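Capsid protein VP1 (Human polyomavirus 12, PDB 6Y5Z) is the major capsid protein, whose pentamers probably build the T=7 icosahedral shell that attaches the virus to host cells. Local coordinates at residues Glu133-Gln138 with Ser192-Thr197; Ala68-Pro73 with Leu238-Cys243; Arg198-Tyr203 with Val219-Leu224. All coordinates share one frame; numbering follows the deposited sequence. Where two conformers were deposited one is given.

Contact 1: Glu133-Gln138 with Ser192-Thr197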
ATOM      1  N   GLU D 133      27.478 -15.978  11.753  1.00 16.64           N
ATOM      2  CA  GLU D 133      27.538 -17.453  11.559  1.00 16.86           C
ATOM      3  C   GLU D 133      26.459 -17.789  10.545  1.00 16.12           C
ATOM      4  O   GLU D 133      25.687 -16.911  10.165  1.00 15.43           O
ATOM      5  CB  GLU D 133      27.382 -18.163  12.899  1.00 18.36           C
ATOM      6  CG  GLU D 133      26.051 -17.922  13.577  1.00 19.71           C
ATOM      7  CD  GLU D 133      26.141 -18.262  15.046  1.00 23.05           C
ATOM      8  OE1 GLU D 133      25.795 -19.418  15.396  1.00 26.78           O
ATOM      9  OE2 GLU D 133      26.560 -17.381  15.832  1.00 23.11           O
ATOM     10  N   PRO D 134      26.401 -19.031  10.024  1.00 16.30           N
ATOM     11  CA  PRO D 134      25.426 -19.351   8.991  1.00 15.95           C
ATOM     12  C   PRO D 134      23.985 -19.129   9.475  1.00 15.31           C
ATOM     13  O   PRO D 134      23.683 -19.293  10.655  1.00 15.20           O
ATOM     14  CB  PRO D 134      25.691 -20.832   8.700  1.00 17.17           C
ATOM     15  CG  PRO D 134      27.148 -21.033   9.127  1.00 17.16           C
ATOM     16  CD  PRO D 134      27.318 -20.142  10.333  1.00 16.92           C
ATOM     17  N   LEU D 135      23.132 -18.749   8.538  1.00 15.53           N
ATOM     18  CA  LEU D 135      21.678 -18.587   8.787  1.00 14.58           C
ATOM     19  C   LEU D 135      21.099 -19.928   9.270  1.00 14.28           C
ATOM     20  O   LEU D 135      21.316 -20.965   8.621  1.00 16.09           O
ATOM     21  CB  LEU D 135      21.010 -18.094   7.497  1.00 15.02           C
ATOM     22  CG  LEU D 135      19.489 -17.937   7.556  1.00 14.98           C
ATOM     23  CD1 LEU D 135      19.122 -16.757   8.427  1.00 15.71           C
ATOM     24  CD2 LEU D 135      18.923 -17.753   6.157  1.00 15.21           C
ATOM     25  N   ASP D 136      20.378 -19.910  10.384  1.00 13.51           N
ATOM     26  CA  ASP D 136      19.642 -21.097  10.887  1.00 13.89           C
ATOM     27  C   ASP D 136      18.351 -21.264  10.077  1.00 14.10           C
ATOM     28  O   ASP D 136      17.632 -20.240   9.877  1.00 13.74           O
ATOM     29  CB  ASP D 136      19.327 -20.970  12.371  1.00 14.62           C
ATOM     30  CG  ASP D 136      20.570 -20.940  13.245  1.00 16.66           C
ATOM     31  OD1 ASP D 136      21.358 -21.910  13.145  1.00 17.83           O
ATOM     32  OD2 ASP D 136      20.756 -19.949  13.994  1.00 16.18           O
ATOM     33  N   LEU D 137      18.087 -22.479   9.598  1.00 14.46           N
ATOM     34  CA  LEU D 137      16.920 -22.818   8.750  1.00 13.76           C
ATOM     35  C   LEU D 137      16.003 -23.789   9.495  1.00 13.90           C
ATOM     36  O   LEU D 137      16.482 -24.704  10.213  1.00 14.50           O
ATOM     37  CB  LEU D 137      17.376 -23.440   7.429  1.00 14.35           C
ATOM     38  CG  LEU D 137      18.272 -22.574   6.546  1.00 15.27           C
ATOM     39  CD1 LEU D 137      18.753 -23.378   5.344  1.00 16.55           C
ATOM     40  CD2 LEU D 137      17.537 -21.325   6.100  1.00 17.15           C
ATOM     41  N   GLN D 138      14.704 -23.616   9.279  1.00 13.42           N
ATOM     42  CA  GLN D 138      13.643 -24.506   9.779  1.00 13.81           C
ATOM     43  C   GLN D 138      12.993 -25.129   8.551  1.00 14.64           C
ATOM     44  O   GLN D 138      12.563 -24.382   7.631  1.00 14.99           O
ATOM     45  CB  GLN D 138      12.655 -23.731  10.638  1.00 15.34           C
ATOM     46  CG  GLN D 138      11.359 -24.490  10.893  1.00 14.97           C
ATOM     47  CD  GLN D 138      11.539 -25.689  11.788  1.00 14.36           C
ATOM     48  OE1 GLN D 138      12.014 -25.555  12.911  1.00 16.18           O
ATOM     49  NE2 GLN D 138      11.044 -26.834  11.338  1.00 14.86           N
ATOM     50  N   SER D 192      13.381 -19.158  15.915  1.00 13.24           N
ATOM     51  CA  SER D 192      13.711 -19.704  17.252  1.00 14.38           C
ATOM     52  C   SER D 192      15.228 -19.751  17.445  1.00 14.61           C
ATOM     53  O   SER D 192      15.646 -19.969  18.588  1.00 15.28           O
ATOM     54  CB  SER D 192      13.098 -21.065  17.466  1.00 14.20           C
ATOM     55  OG  SER D 192      13.788 -22.088  16.764  1.00 14.80           O
ATOM     56  N   ARG D 193      16.019 -19.565  16.382  1.00 14.28           N
ATOM     57  CA  ARG D 193      17.497 -19.466  16.488  1.00 14.13           C
ATOM     58  C   ARG D 193      17.913 -18.112  15.917  1.00 14.35           C
ATOM     59  O   ARG D 193      17.245 -17.091  16.270  1.00 14.24           O
ATOM     60  CB  ARG D 193      18.106 -20.709  15.847  1.00 14.95           C
ATOM     61  CG  ARG D 193      17.595 -21.970  16.527  1.00 15.93           C
ATOM     62  CD  ARG D 193      18.266 -23.219  15.990  1.00 16.02           C
ATOM     63  NE  ARG D 193      17.784 -24.365  16.746  1.00 17.21           N
ATOM     64  CZ  ARG D 193      18.300 -25.587  16.664  1.00 18.12           C
ATOM     65  NH1 ARG D 193      19.292 -25.817  15.840  1.00 18.62           N
ATOM     66  NH2 ARG D 193      17.808 -26.568  17.405  1.00 19.91           N
ATOM     67  N   ASN D 194      18.994 -18.059  15.145  1.00 14.32           N
ATOM     68  CA  ASN D 194      19.479 -16.798  14.517  1.00 13.81           C
ATOM     69  C   ASN D 194      19.650 -15.687  15.561  1.00 14.83           C
ATOM     70  O   ASN D 194      19.351 -14.502  15.249  1.00 15.46           O
ATOM     71  CB  ASN D 194      18.527 -16.381  13.394  1.00 14.55           C
ATOM     72  CG  ASN D 194      18.693 -17.278  12.186  1.00 14.96           C
ATOM     73  OD1 ASN D 194      19.818 -17.465  11.698  1.00 14.82           O
ATOM     74  ND2 ASN D 194      17.603 -17.876  11.736  1.00 13.68           N
ATOM     75  N   GLU D 195      20.183 -16.005  16.742  1.00 16.26           N
ATOM     76  CA  GLU D 195      20.449 -14.971  17.775  1.00 16.63           C
ATOM     77  C   GLU D 195      21.517 -13.996  17.251  1.00 16.26           C
ATOM     78  O   GLU D 195      21.512 -12.815  17.666  1.00 17.11           O
ATOM     79  CB  GLU D 195      20.881 -15.593  19.096  1.00 19.52           C
ATOM     80  CG  GLU D 195      21.000 -14.567  20.210  1.00 22.81           C
ATOM     81  N   ASN D 196      22.398 -14.475  16.380  1.00 15.35           N
ATOM     82  CA  ASN D 196      23.584 -13.733  15.897  1.00 16.12           C
ATOM     83  C   ASN D 196      23.457 -13.439  14.402  1.00 16.20           C
ATOM     84  O   ASN D 196      24.483 -13.203  13.746  1.00 15.62           O
ATOM     85  CB  ASN D 196      24.834 -14.557  16.208  1.00 16.30           C
ATOM     86  CG  ASN D 196      26.121 -13.773  16.106  1.00 17.00           C
ATOM     87  OD1 ASN D 196      26.136 -12.588  16.444  1.00 16.33           O
ATOM     88  ND2 ASN D 196      27.185 -14.444  15.662  1.00 16.52           N
ATOM     89  N   THR D 197      22.228 -13.359  13.891  1.00 15.58           N
ATOM     90  CA  THR D 197      21.930 -13.016  12.484  1.00 14.38           C
ATOM     91  C   THR D 197      20.707 -12.112  12.477  1.00 15.32           C
ATOM     92  O   THR D 197      19.829 -12.324  13.302  1.00 16.23           O
ATOM     93  CB  THR D 197      21.668 -14.266  11.633  1.00 14.41           C
ATOM     94  OG1 THR D 197      22.915 -14.965  11.481  1.00 14.76           O
ATOM     95  CG2 THR D 197      21.107 -13.931  10.269  1.00 14.67           C
TER
HETATM   96  O   HOH W   1      23.685 -15.671   8.927  1.00 17.12           O
HETATM   97  O   HOH W   2      22.528 -17.448  12.370  1.00 14.88           O
HETATM   98  O   HOH W   3      20.179 -24.463  13.381  1.00 18.27           O

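Contact 2: Ala68-Pro73 with Leu238-Cys243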
ATOM      1  N   ALA D  68      27.178 -16.640   1.057  1.00 16.12           N
ATOM      2  CA  ALA D  68      28.631 -16.435   0.950  1.00 15.97           C
ATOM      3  C   ALA D  68      29.157 -16.133   2.347  1.00 16.93           C
ATOM      4  O   ALA D  68      28.469 -15.465   3.153  1.00 17.85           O
ATOM      5  CB  ALA D  68      28.942 -15.342  -0.047  1.00 16.85           C
ATOM      6  N   ARG D  69      30.357 -16.625   2.625  1.00 17.68           N
ATOM      7  CA  ARG D  69      31.119 -16.229   3.818  1.00 17.13           C
ATOM      8  C   ARG D  69      32.260 -15.346   3.322  1.00 17.80           C
ATOM      9  O   ARG D  69      33.028 -15.808   2.462  1.00 18.34           O
ATOM     10  CB  ARG D  69      31.621 -17.438   4.600  1.00 17.61           C
ATOM     11  CG  ARG D  69      32.506 -17.040   5.771  1.00 17.72           C
ATOM     12  CD  ARG D  69      33.217 -18.236   6.368  1.00 18.53           C
ATOM     13  NE  ARG D  69      34.111 -17.865   7.467  1.00 18.54           N
ATOM     14  CZ  ARG D  69      35.337 -17.359   7.313  1.00 20.44           C
ATOM     15  NH1 ARG D  69      35.837 -17.162   6.107  1.00 22.01           N
ATOM     16  NH2 ARG D  69      36.063 -17.049   8.369  1.00 21.77           N
ATOM     17  N   ILE D  70      32.285 -14.096   3.767  1.00 16.55           N
ATOM     18  CA  ILE D  70      33.354 -13.123   3.403  1.00 19.40           C
ATOM     19  C   ILE D  70      34.396 -13.132   4.518  1.00 19.49           C
ATOM     20  O   ILE D  70      34.078 -12.854   5.678  1.00 19.48           O
ATOM     21  CB  ILE D  70      32.803 -11.701   3.179  1.00 20.43           C
ATOM     22  CG1 ILE D  70      31.531 -11.667   2.323  1.00 21.34           C
ATOM     23  CG2 ILE D  70      33.902 -10.844   2.578  1.00 22.73           C
ATOM     24  CD1 ILE D  70      31.677 -12.257   0.946  1.00 21.42           C
ATOM     25  N   PRO D  71      35.683 -13.415   4.202  1.00 18.93           N
ATOM     26  CA  PRO D  71      36.720 -13.358   5.225  1.00 20.53           C
ATOM     27  C   PRO D  71      36.963 -11.916   5.686  1.00 18.95           C
ATOM     28  O   PRO D  71      36.888 -11.019   4.870  1.00 21.29           O
ATOM     29  CB  PRO D  71      37.971 -13.917   4.534  1.00 21.33           C
ATOM     30  CG  PRO D  71      37.472 -14.568   3.245  1.00 22.88           C
ATOM     31  CD  PRO D  71      36.198 -13.837   2.887  1.00 20.84           C
ATOM     32  N   LEU D  72      37.213 -11.736   6.989  1.00 18.54           N
ATOM     33  CA  LEU D  72      37.443 -10.405   7.608  1.00 18.50           C
ATOM     34  C   LEU D  72      38.884 -10.298   8.082  1.00 18.97           C
ATOM     35  O   LEU D  72      39.518 -11.314   8.342  1.00 19.06           O
ATOM     36  CB  LEU D  72      36.498 -10.215   8.791  1.00 18.22           C
ATOM     37  CG  LEU D  72      35.021 -10.349   8.417  1.00 18.70           C
ATOM     38  CD1 LEU D  72      34.152 -10.267   9.656  1.00 18.70           C
ATOM     39  CD2 LEU D  72      34.631  -9.307   7.385  1.00 19.80           C
ATOM     40  N   PRO D  73      39.406  -9.066   8.253  1.00 19.92           N
ATOM     41  CA  PRO D  73      40.744  -8.884   8.821  1.00 19.83           C
ATOM     42  C   PRO D  73      40.878  -9.613  10.165  1.00 20.72           C
ATOM     43  O   PRO D  73      39.989  -9.571  11.023  1.00 18.66           O
ATOM     44  CB  PRO D  73      40.887  -7.354   8.938  1.00 20.23           C
ATOM     45  CG  PRO D  73      39.891  -6.800   7.936  1.00 21.01           C
ATOM     46  CD  PRO D  73      38.733  -7.785   7.972  1.00 20.81           C
ATOM     47  N   LEU D 238      32.101 -13.009   7.830  1.00 15.00           N
ATOM     48  CA  LEU D 238      30.784 -12.344   7.686  1.00 14.99           C
ATOM     49  C   LEU D 238      29.899 -13.199   6.783  1.00 14.41           C
ATOM     50  O   LEU D 238      30.305 -13.519   5.656  1.00 15.31           O
ATOM     51  CB  LEU D 238      30.977 -10.949   7.105  1.00 15.13           C
ATOM     52  CG  LEU D 238      29.681 -10.195   6.844  1.00 15.58           C
ATOM     53  CD1 LEU D 238      28.988  -9.885   8.159  1.00 15.79           C
ATOM     54  CD2 LEU D 238      29.984  -8.930   6.068  1.00 15.91           C
ATOM     55  N   PHE D 239      28.732 -13.595   7.293  1.00 14.22           N
ATOM     56  CA  PHE D 239      27.799 -14.501   6.580  1.00 13.81           C
ATOM     57  C   PHE D 239      26.657 -13.701   5.950  1.00 13.18           C
ATOM     58  O   PHE D 239      25.875 -13.041   6.654  1.00 13.63           O
ATOM     59  CB  PHE D 239      27.311 -15.560   7.565  1.00 14.32           C
ATOM     60  CG  PHE D 239      28.444 -16.446   8.034  1.00 15.42           C
ATOM     61  CD1 PHE D 239      29.328 -16.014   9.014  1.00 16.18           C
ATOM     62  CD2 PHE D 239      28.627 -17.691   7.459  1.00 16.19           C
ATOM     63  CE1 PHE D 239      30.382 -16.825   9.411  1.00 17.31           C
ATOM     64  CE2 PHE D 239      29.661 -18.514   7.877  1.00 17.51           C
ATOM     65  CZ  PHE D 239      30.530 -18.076   8.851  1.00 17.56           C
ATOM     66  N   LEU D 240      26.554 -13.786   4.629  1.00 13.53           N
ATOM     67  CA  LEU D 240      25.512 -13.110   3.836  1.00 13.48           C
ATOM     68  C   LEU D 240      24.663 -14.186   3.191  1.00 14.71           C
ATOM     69  O   LEU D 240      25.214 -15.183   2.690  1.00 14.68           O
ATOM     70  CB  LEU D 240      26.133 -12.248   2.750  1.00 13.79           C
ATOM     71  CG  LEU D 240      27.216 -11.279   3.215  1.00 14.20           C
ATOM     72  CD1 LEU D 240      27.824 -10.556   2.022  1.00 15.19           C
ATOM     73  CD2 LEU D 240      26.645 -10.296   4.213  1.00 14.53           C
ATOM     74  N   SER D 241      23.359 -13.973   3.171  1.00 13.63           N
ATOM     75  CA  SER D 241      22.361 -14.931   2.637  0.50 13.44           C
ATOM     76  C   SER D 241      21.290 -14.139   1.891  1.00 13.38           C
ATOM     77  O   SER D 241      21.007 -13.046   2.358  1.00 13.50           O
ATOM     78  CB  SER D 241      21.728 -15.707   3.753  0.50 12.57           C
ATOM     79  OG  SER D 241      22.691 -16.372   4.556  0.50 11.37           O
ATOM     80  N   CYS D 242      20.704 -14.687   0.838  1.00 12.94           N
ATOM     81  CA  CYS D 242      19.555 -14.002   0.199  1.00 13.66           C
ATOM     82  C   CYS D 242      18.829 -14.946  -0.746  1.00 13.98           C
ATOM     83  O   CYS D 242      19.344 -16.020  -1.082  1.00 14.54           O
ATOM     84  CB  CYS D 242      19.997 -12.741  -0.521  1.00 13.65           C
ATOM     85  SG  CYS D 242      21.255 -12.998  -1.799  1.00 15.53           S
ATOM     86  N   CYS D 243      17.647 -14.516  -1.166  1.00 13.89           N
ATOM     87  CA  CYS D 243      16.946 -15.040  -2.348  1.00 14.50           C
ATOM     88  C   CYS D 243      16.067 -13.905  -2.862  1.00 13.50           C
ATOM     89  O   CYS D 243      15.462 -13.194  -2.038  1.00 14.09           O
ATOM     90  CB  CYS D 243      16.126 -16.267  -1.986  1.00 14.52           C
ATOM     91  SG  CYS D 243      15.411 -17.049  -3.446  1.00 18.63           S
TER

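Contact 3: Arg198-Tyr203 with Val219-Leu224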
ATOM      1  N   ARG D 198      20.660 -11.148  11.572  1.00 13.63           N
ATOM      2  CA  ARG D 198      19.430 -10.370  11.302  1.00 13.79           C
ATOM      3  C   ARG D 198      18.937 -10.775   9.933  1.00 13.30           C
ATOM      4  O   ARG D 198      19.754 -10.754   8.990  1.00 13.31           O
ATOM      5  CB  ARG D 198      19.678  -8.865  11.345  1.00 14.57           C
ATOM      6  CG  ARG D 198      20.359  -8.371  12.609  1.00 15.92           C
ATOM      7  CD  ARG D 198      19.711  -8.790  13.918  1.00 16.79           C
ATOM      8  NE  ARG D 198      20.568  -8.224  14.942  1.00 19.76           N
ATOM      9  CZ  ARG D 198      21.315  -8.907  15.792  1.00 19.14           C
ATOM     10  NH1 ARG D 198      21.215 -10.221  15.889  1.00 19.83           N
ATOM     11  NH2 ARG D 198      22.098  -8.249  16.624  1.00 20.76           N
ATOM     12  N   TYR D 199      17.680 -11.204   9.831  1.00 12.72           N
ATOM     13  CA  TYR D 199      17.100 -11.519   8.505  1.00 12.69           C
ATOM     14  C   TYR D 199      15.833 -10.706   8.288  1.00 13.34           C
ATOM     15  O   TYR D 199      15.202 -10.317   9.291  1.00 14.02           O
ATOM     16  CB  TYR D 199      16.869 -13.014   8.308  1.00 13.40           C
ATOM     17  CG  TYR D 199      15.822 -13.637   9.179  1.00 13.30           C
ATOM     18  CD1 TYR D 199      14.485 -13.588   8.837  1.00 14.39           C
ATOM     19  CD2 TYR D 199      16.161 -14.261  10.366  1.00 14.71           C
ATOM     20  CE1 TYR D 199      13.519 -14.166   9.647  1.00 14.39           C
ATOM     21  CE2 TYR D 199      15.215 -14.845  11.179  1.00 15.49           C
ATOM     22  CZ  TYR D 199      13.879 -14.771  10.833  1.00 15.98           C
ATOM     23  OH  TYR D 199      12.915 -15.349  11.612  1.00 16.83           O
ATOM     24  N   PHE D 200      15.519 -10.489   7.008  1.00 13.08           N
ATOM     25  CA  PHE D 200      14.418  -9.625   6.535  1.00 13.55           C
ATOM     26  C   PHE D 200      13.875 -10.252   5.264  1.00 14.59           C
ATOM     27  O   PHE D 200      14.669 -10.635   4.401  1.00 16.19           O
ATOM     28  CB  PHE D 200      14.924  -8.211   6.255  1.00 14.24           C
ATOM     29  CG  PHE D 200      15.772  -7.589   7.342  1.00 14.01           C
ATOM     30  CD1 PHE D 200      17.126  -7.871   7.427  1.00 14.89           C
ATOM     31  CD2 PHE D 200      15.220  -6.695   8.245  1.00 15.78           C
ATOM     32  CE1 PHE D 200      17.897  -7.302   8.431  1.00 14.58           C
ATOM     33  CE2 PHE D 200      16.003  -6.086   9.215  1.00 15.64           C
ATOM     34  CZ  PHE D 200      17.342  -6.386   9.288  1.00 15.04           C
ATOM     35  N   GLY D 201      12.562 -10.371   5.133  1.00 14.48           N
ATOM     36  CA  GLY D 201      12.024 -10.880   3.870  1.00 15.28           C
ATOM     37  C   GLY D 201      10.595 -10.461   3.642  1.00 15.59           C
ATOM     38  O   GLY D 201       9.915  -9.986   4.578  1.00 15.36           O
ATOM     39  N   ASN D 202      10.169 -10.634   2.402  1.00 15.37           N
ATOM     40  CA  ASN D 202       8.747 -10.434   2.078  1.00 16.74           C
ATOM     41  C   ASN D 202       8.381 -11.408   0.973  1.00 15.52           C
ATOM     42  O   ASN D 202       9.222 -11.759   0.110  1.00 16.99           O
ATOM     43  CB  ASN D 202       8.415  -8.974   1.771  1.00 18.67           C
ATOM     44  CG  ASN D 202       8.805  -8.514   0.390  1.00 21.32           C
ATOM     45  OD1 ASN D 202       7.969  -8.488  -0.516  1.00 27.89           O
ATOM     46  ND2 ASN D 202      10.056  -8.145   0.202  1.00 22.46           N
ATOM     47  N   TYR D 203       7.129 -11.800   1.000  1.00 14.79           N
ATOM     48  CA  TYR D 203       6.549 -12.739   0.029  1.00 13.88           C
ATOM     49  C   TYR D 203       5.239 -12.163  -0.490  1.00 14.11           C
ATOM     50  O   TYR D 203       4.495 -11.561   0.296  1.00 14.34           O
ATOM     51  CB  TYR D 203       6.314 -14.084   0.708  1.00 14.08           C
ATOM     52  CG  TYR D 203       5.308 -14.920  -0.020  1.00 13.53           C
ATOM     53  CD1 TYR D 203       5.678 -15.667  -1.130  1.00 14.45           C
ATOM     54  CD2 TYR D 203       3.986 -14.948   0.382  1.00 15.04           C
ATOM     55  CE1 TYR D 203       4.755 -16.417  -1.824  1.00 14.51           C
ATOM     56  CE2 TYR D 203       3.055 -15.715  -0.293  1.00 14.68           C
ATOM     57  CZ  TYR D 203       3.440 -16.445  -1.396  1.00 15.04           C
ATOM     58  OH  TYR D 203       2.504 -17.152  -2.085  1.00 17.87           O
ATOM     59  N   VAL D 219      19.409   4.223   1.708  1.00 16.14           N
ATOM     60  CA  VAL D 219      18.681   3.515   2.795  1.00 17.28           C
ATOM     61  C   VAL D 219      19.649   2.562   3.500  1.00 15.77           C
ATOM     62  O   VAL D 219      20.188   1.644   2.864  1.00 17.07           O
ATOM     63  CB  VAL D 219      17.423   2.791   2.288  1.00 18.35           C
ATOM     64  CG1 VAL D 219      16.886   1.816   3.331  1.00 19.41           C
ATOM     65  CG2 VAL D 219      16.347   3.781   1.872  1.00 20.88           C
ATOM     66  N   THR D 220      19.826   2.795   4.789  1.00 16.78           N
ATOM     67  CA  THR D 220      20.687   1.992   5.680  1.00 17.39           C
ATOM     68  C   THR D 220      19.786   1.111   6.539  1.00 17.42           C
ATOM     69  O   THR D 220      18.844   1.655   7.180  1.00 18.70           O
ATOM     70  CB  THR D 220      21.538   2.901   6.559  1.00 19.22           C
ATOM     71  OG1 THR D 220      22.383   3.674   5.700  1.00 21.70           O
ATOM     72  CG2 THR D 220      22.344   2.125   7.569  1.00 20.91           C
ATOM     73  N   THR D 221      20.061  -0.182   6.565  1.00 15.86           N
ATOM     74  CA  THR D 221      19.370  -1.147   7.458  1.00 16.54           C
ATOM     75  C   THR D 221      20.225  -1.291   8.717  1.00 16.58           C
ATOM     76  O   THR D 221      21.360  -1.746   8.596  1.00 16.44           O
ATOM     77  CB  THR D 221      19.150  -2.493   6.766  1.00 18.41           C
ATOM     78  OG1 THR D 221      18.471  -2.222   5.537  1.00 22.49           O
ATOM     79  CG2 THR D 221      18.397  -3.465   7.644  1.00 19.56           C
ATOM     80  N   ILE D 222      19.712  -0.879   9.876  1.00 17.14           N
ATOM     81  CA  ILE D 222      20.413  -1.022  11.188  1.00 19.22           C
ATOM     82  C   ILE D 222      20.424  -2.505  11.562  1.00 19.89           C
ATOM     83  O   ILE D 222      19.374  -3.167  11.419  1.00 20.31           O
ATOM     84  CB  ILE D 222      19.706  -0.183  12.271  1.00 23.39           C
ATOM     85  CG1 ILE D 222      19.651   1.291  11.872  1.00 26.36           C
ATOM     86  CG2 ILE D 222      20.363  -0.368  13.632  1.00 23.86           C
ATOM     87  CD1 ILE D 222      21.000   1.925  11.798  1.00 28.78           C
ATOM     88  N   LEU D 223      21.560  -3.022  12.050  1.00 17.16           N
ATOM     89  CA  LEU D 223      21.653  -4.454  12.428  1.00 16.55           C
ATOM     90  C   LEU D 223      21.791  -4.609  13.941  1.00 16.02           C
ATOM     91  O   LEU D 223      21.862  -5.773  14.430  1.00 15.91           O
ATOM     92  CB  LEU D 223      22.809  -5.120  11.672  1.00 16.49           C
ATOM     93  CG  LEU D 223      22.655  -5.155  10.151  1.00 15.93           C
ATOM     94  CD1 LEU D 223      23.952  -5.605   9.475  1.00 15.74           C
ATOM     95  CD2 LEU D 223      21.518  -6.062   9.711  1.00 15.95           C
ATOM     96  N   LEU D 224      21.855  -3.499  14.660  1.00 17.51           N
ATOM     97  CA  LEU D 224      21.962  -3.510  16.136  1.00 17.36           C
ATOM     98  C   LEU D 224      20.651  -4.059  16.704  1.00 19.07           C
ATOM     99  O   LEU D 224      19.574  -3.716  16.161  1.00 18.95           O
ATOM    100  CB  LEU D 224      22.239  -2.099  16.645  1.00 17.85           C
ATOM    101  CG  LEU D 224      23.497  -1.447  16.067  1.00 18.71           C
ATOM    102  CD1 LEU D 224      23.758  -0.092  16.727  1.00 20.83           C
ATOM    103  CD2 LEU D 224      24.715  -2.351  16.233  1.00 16.99           C
TER

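Contact 1: Glu133-Gln138 with Ser192-Thr197
The side-chain amide of Asn194 meets the backbone of Asp136 through both polar atoms: OD1 takes Asp136 N at 2.8 Å, and ND2 gives to Asp136 O, which lies in the amide plane. The amide thus ties the loop before strand 197-204 to strand 136-139 of a small three-strand antiparallel sheet, while Asn194 begins a type I turn, Asn194 to Thr197, leading into the jelly-roll strand 197-204. Leu135 CD1 packs against Asn194 OD1. The Asp136 carboxylate answers in the other direction, its OD2 accepting Asn194 N at 2.8 Å on the anti side, 17° out of plane. Three bonds therefore interlock the two residues, and Asp190 O also takes ND2. Beyond them, the Glu133 carboxylate and the Asn196 amide are turned 80° to each other; Glu133 OE2 accepts Asn196 ND2 (3.0 Å) with its anti lone pair, 15° out of the amide plane. Leu232 O is a further acceptor for this ND2, and Lys234 forms a salt bridge with OE2. A water bridges Arg193 NH1 and Asp136 OD1, which are too far apart to touch. Another water sits between Pro134 O, Asn194 OD1 and Thr197 OG1, 2.7 Å from the threonine oxygen.

Contact 2: Ala68-Pro73 with Leu238-Cys243
Ala68-Pro71 and Leu238-Cys243 run antiparallel at 152°, their axes 4.8 Å apart at closest, with Ala68-Leu240 and Ile70-Leu238 as hydrogen-bonded pairs and Arg69-Phe239 as the non-hydrogen-bonded pair between them. Four backbone bonds hold this register, among them Ala68 N to Leu240 O at 2.9 Å and Ile70 N to Leu238 O at 2.8 Å. In the middle pair, Arg69 CA also leans on Leu238 O in a CA-H...O contact.

The side chains divide between two faces. On the face of Arg69 and Phe239, the arginine lays its aliphatic stem over the phenylalanine ring: CG stands 4.0 Å from the centroid in a CH-pi contact, offset toward the rim, and CD continues past CZ at 3.7 Å. The stem is extended from CG to NE, with CG anti to the backbone N (chi1 175°), which carries it along the ring. The guanidinium itself is turned 81° to the ring, with Phe239 CZ at its edge. On the other face the contacts are aliphatic. Ile70 CG1 touches Leu240 CD1 at 3.9 Å, and its CB faces Leu238 CB. Past the end of the pairing, Leu72 reaches back, so that CD2 packs on Leu238 CB at 4.0 Å.

Strand 237-250 is central here: strand 66-71 lies along one edge, strand 124-131 along the other. Ile22 of strand 9-26 packs on Ile70, Leu72 and Leu238, Phe266 of strand 257-276 on Leu240, and Pro134 on Phe239.

Contact 3: Arg198-Tyr203 with Val219-Leu224
Arg198 reaches Leu223 along nearly its whole side chain. Its CB rests against Leu223 CD2 at 3.7 Å, and CG touches the same methyl while coming within 3.5 Å of Leu223 O. There the chain bends (chi2 -52°) and curls round the carbonyl, with CD passing alongside it. NE donates to Leu223 O at 2.8 Å, in a bond bent to 136° at the hydrogen; the oxygen lies at the guanidinium edge, somewhat out of its plane. NH2 adds a weak bond to the same oxygen at 3.3 Å, so the carbonyl is held mainly by NE. The outer nitrogens have other partners: NH1 a weak bond to Glu195 O, and NH2 a weak bond to Val229 O and a hydrogen bond to a glycerol probably left from crystallisation.

Two residues on, Phe200 points toward the same segment. Thr221 CG2 comes from the opposite direction to the ring tip, 3.5 Å from CZ. Leu223 CD2 lies at the ring edge, 4.0 Å from CE1, so one leucine methyl packs against both Arg198 and Phe200. Phe128 stacks on the Phe200 ring.

The backbones diverge, from 6.4 Å between the CA atoms of Arg198 and Leu223 to 9.9 Å between those of Phe200 and Thr221, and each pairs elsewhere: strand 197-204 with strand 124-131, strand 221-222 with strand 83-96. Phe200-Tyr203 also pairs with a strand of a second subunit, which carries the sheet across the interface. Side chains bridging strands that pair with different neighbours, beside the subunit interface, fit the jelly-roll beta sandwich of polyomavirus VP1.

How the contacts relate
From the N terminus, the first contact segment met is 68-73, on strand 66-71, and its pairing with 238-243 in contact 2 closes the longest loop, with 164 residues between. Contacts 1 and 3 both fall within that loop and follow one another without crossing: contact 1 brings 192-197 back to 133-138, and 198-203 begins at once, to be met by 219-224 in contact 3. Contact 1 joins the small three-strand sheet to the entry of strand 197-204, contact 2 fixes an edge of the main sheet, and contact 3 links strands 197-204 and 221-222 by side chains. Glu133 packs on Phe239 and Leu135 on Ser241, while Tyr199 touches Asn194. Contacts 1 and 3 both reach the second subunit.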